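Local coordinates for tyrosine-protein phosphatase YwqE (Bacillus subtilis, PDB 3QY7), which removes phosphate from phosphotyrosine in bacterial proteins, including YwqD, YwqF and Ssb, as a manganese-dependent hydrolase with a PHP-like TIM-barrel fold, at residues Ala26-Ala29 with Val30-Gly33; Pro221-Leu224 with Thr225-Ala228. All coordinates share one frame; numbering follows the deposited sequence.

Interaction 1: Ala26-Ala29 with Val30-Gly33; sequences ARAA and VRQG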
# COMPACT_ATOMS: atom_id res chain seq x y z
N ALA A 26 -11.71 10.82 4.72
CA ALA A 26 -10.71 11.66 5.37
C ALA A 26 -10.98 11.85 6.87
O ALA A 26 -10.06 11.76 7.69
CB ALA A 26 -10.62 12.99 4.67
N ARG A 27 -12.25 12.08 7.23
CA ARG A 27 -12.61 12.25 8.63
C ARG A 27 -12.28 10.98 9.42
O ARG A 27 -11.75 11.05 10.53
CB ARG A 27 -14.09 12.63 8.81
CG ARG A 27 -14.45 14.01 8.29
CD ARG A 27 -15.81 14.49 8.79
NE ARG A 27 -16.11 15.81 8.23
CZ ARG A 27 -17.06 16.05 7.33
NH1 ARG A 27 -17.82 15.06 6.86
NH2 ARG A 27 -17.24 17.29 6.88
N ALA A 28 -12.57 9.83 8.81
CA ALA A 28 -12.27 8.54 9.46
C ALA A 28 -10.77 8.36 9.64
O ALA A 28 -10.32 7.90 10.69
CB ALA A 28 -12.84 7.41 8.67
N ALA A 29 -10.01 8.71 8.60
CA ALA A 29 -8.55 8.65 8.66
C ALA A 29 -8.01 9.47 9.82
O ALA A 29 -7.18 9.00 10.59
CB ALA A 29 -7.93 9.12 7.33
N VAL A 30 -8.54 10.68 9.99
CA VAL A 30 -8.09 11.57 11.03
C VAL A 30 -8.40 10.96 12.41
O VAL A 30 -7.56 10.99 13.31
CB VAL A 30 -8.71 12.96 10.89
CG1 VAL A 30 -8.57 13.77 12.17
CG2 VAL A 30 -8.06 13.72 9.72
N ARG A 31 -9.59 10.38 12.55
CA ARG A 31 -9.98 9.73 13.83
C ARG A 31 -9.03 8.57 14.19
O ARG A 31 -8.80 8.29 15.36
CB ARG A 31 -11.44 9.29 13.83
CG ARG A 31 -12.44 10.46 13.75
CD ARG A 31 -13.86 10.00 14.05
NE ARG A 31 -14.18 8.73 13.39
CZ ARG A 31 -14.76 8.61 12.20
NH1 ARG A 31 -15.11 9.68 11.49
NH2 ARG A 31 -15.00 7.39 11.72
N GLN A 32 -8.44 7.97 13.16
CA GLN A 32 -7.48 6.86 13.33
C GLN A 32 -6.04 7.32 13.56
O GLN A 32 -5.14 6.48 13.73
CB GLN A 32 -7.55 5.94 12.09
CG GLN A 32 -8.81 5.10 11.97
CD GLN A 32 -8.76 3.83 12.81
OE1 GLN A 32 -7.84 3.62 13.59
NE2 GLN A 32 -9.75 2.96 12.62
N GLY A 33 -5.79 8.63 13.58
CA GLY A 33 -4.45 9.16 13.80
C GLY A 33 -3.63 9.34 12.54
O GLY A 33 -2.44 9.61 12.62

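Interaction 2: Pro221-Leu224 with Thr225-Ala228; sequences PYML and TENA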
# COMPACT_ATOMS: atom_id res chain seq x y z
N PRO A 221 5.52 -2.68 15.71
CA PRO A 221 4.62 -1.74 15.03
C PRO A 221 5.22 -0.34 14.89
O PRO A 221 4.89 0.36 13.92
CB PRO A 221 3.35 -1.75 15.88
CG PRO A 221 3.75 -2.40 17.18
CD PRO A 221 4.84 -3.34 16.85
N TYR A 222 6.08 0.06 15.84
CA TYR A 222 6.82 1.32 15.73
C TYR A 222 7.65 1.31 14.44
O TYR A 222 7.64 2.28 13.67
CB TYR A 222 7.72 1.58 16.97
CG TYR A 222 8.49 2.87 16.83
CD1 TYR A 222 7.88 4.08 17.14
CD2 TYR A 222 9.79 2.89 16.33
CE1 TYR A 222 8.56 5.29 16.97
CE2 TYR A 222 10.48 4.08 16.16
CZ TYR A 222 9.85 5.28 16.48
OH TYR A 222 10.50 6.49 16.34
N MET A 223 8.37 0.20 14.21
CA MET A 223 9.23 0.03 13.03
C MET A 223 8.39 0.08 11.74
O MET A 223 8.74 0.78 10.78
CB MET A 223 9.99 -1.31 13.15
CG MET A 223 11.00 -1.62 12.06
SD MET A 223 11.99 -3.13 12.37
CE MET A 223 12.70 -2.75 13.97
N LEU A 224 7.28 -0.62 11.70
CA LEU A 224 6.46 -0.56 10.51
C LEU A 224 5.89 0.84 10.25
O LEU A 224 5.77 1.24 9.17
CB LEU A 224 5.32 -1.57 10.54
CG LEU A 224 5.74 -3.02 10.69
CD1 LEU A 224 4.60 -4.02 10.82
CD2 LEU A 224 6.51 -3.40 9.53
N THR A 225 5.43 1.49 11.30
CA THR A 225 4.91 2.82 11.18
C THR A 225 5.98 3.82 10.74
O THR A 225 5.72 4.64 9.94
CB THR A 225 4.28 3.28 12.53
OG1 THR A 225 3.28 2.37 12.93
CG2 THR A 225 3.76 4.67 12.46
N GLU A 226 7.15 3.78 11.35
CA GLU A 226 8.22 4.70 10.95
C GLU A 226 8.68 4.43 9.51
O GLU A 226 9.20 5.32 8.86
CB GLU A 226 9.40 4.70 11.93
CG GLU A 226 10.31 3.47 11.86
CD GLU A 226 11.54 3.59 12.76
OE1 GLU A 226 11.97 2.55 13.32
OE2 GLU A 226 12.07 4.72 12.92
N ASN A 227 8.49 3.20 9.02
CA ASN A 227 8.85 2.92 7.64
C ASN A 227 8.07 3.78 6.66
O ASN A 227 8.60 4.17 5.65
CB ASN A 227 8.71 1.45 7.27
CG ASN A 227 9.96 0.65 7.56
OD1 ASN A 227 11.03 1.21 7.81
ND2 ASN A 227 9.83 -0.68 7.53
N ALA A 228 6.81 4.08 6.98
CA ALA A 228 6.02 5.00 6.15
C ALA A 228 6.60 6.43 6.17
O ALA A 228 6.60 7.10 5.14
CB ALA A 228 4.54 5.00 6.55

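Interaction 1: Ala26-Ala29 with Val30-Gly33
The guanidinium of Arg31 lies back over the helix surface with Ala28 against one of its faces: Ala28 CA stands 3.4 Å above the plane, displaced toward the rim of the group rather than under its centre. Ala28 CB continues the contact at 3.7 Å from Arg31 NH2, while NH1 lies near Ala28 N and CA, and Arg27 C approaches the group obliquely. A bend at chi3 (-43°) folds the chain of Arg31 back toward the preceding turn, and its CG passes 3.3 Å from Arg27 O on the way. Arg27 takes the contrasting course, running extended from CG to NE and away from Arg31 to form a salt bridge with Glu24. Beneath the side chains the backbone follows the i to i+4 pattern, Val30 N to Ala26 O and Arg31 N to Arg27 O, each 3.0 Å long. This is the C-terminal end of helix 19-31, the connecting helix of the beta-alpha-beta unit between strands 2-3 and 36-38 of the TIM-barrel-like fold, and it finishes in a Schellman motif. Gly33 adopts a positive phi of 89°, and its N bonds back to Val30 O. Just before it, Gln32 N still holds Ala28 O at 3.1 Å, with a weak second bond to Ala29 O as the helix gives way to the turn. Val30 sets its CG2 methyl 3.5 Å from Ala26 O and also meets Ile71 and Arg35 of neighbouring loops. Gln32 lays CB and CG against the carbonyl oxygens of the last turn, then bends at chi2 (-82°) and directs its amide NE2 to Glu207 OE1 on helix 205-216.

Interaction 2: Pro221-Leu224 with Thr225-Ala228
Two first torsions of different kinds bring Tyr222 and Glu226 together: the ring of Tyr222 leaves with CG trans to the backbone N (chi1 179°), while CG of Glu226 sits between its own N and carbonyl carbon (chi1 74°), and the rest of the glutamate chain is extended. The pair is an i to i+4 contact along helix 219-232, which packs on helix 205-216 and strand 190-192 of the TIM-barrel-like fold. Glu226 OE1 comes within 3.6 Å of Tyr222 CE2, approaching the ring obliquely, and the carboxylate and ring planes are inclined by 59°. The carboxylate carbon is equally near, Glu226 CD lying 3.6 Å from Tyr222 CE2. Below this pair, Glu226 N donates to Tyr222 O at 2.8 Å in a nearly straight helical bond, and CG of the glutamate lies close to the carbonyl oxygens of both Tyr222 and Met223.

Another side of the helix is buried, with Pro221 and Leu224 resting on Leu212. The amide of buried Asn227 is held by two partners beyond the helix, OD1 accepting from Phe238 N and ND2 donating to His189 O, which ties the helix to the chain before strand 190-192 and to the segment that follows the helix. Thr225 turns its hydroxyl back into the preceding turn and adds a second bond, OG1 to Pro221 O at 2.8 Å, to the one that this oxygen already accepts from Thr225 N at 2.9 Å, the two donors reaching it from opposite faces of the carbonyl plane.

Overall arrangement
Interactions 1 and 2 illustrate how the same i to i+4 pattern serves different places in a barrel-like fold. Their centres are 18 Å apart and their nearest atoms about 8 Å, without touching; they follow one another in the chain. Helix 205-216 relates them: Gln206 and Glu207 accompany the end of interaction 1, whereas Leu209 and Leu212 pack against interaction 2. Neither contact contributes a metal ligand. Residues 26-33 lie between strands 2-3 and 36-38, near in sequence to His5, His7, Asp14 and His42, which bind metals. Ala228 of interaction 2 touches Ile4, directly beside the iron ligand His5, which is consistent with this helix packing close to the metal site.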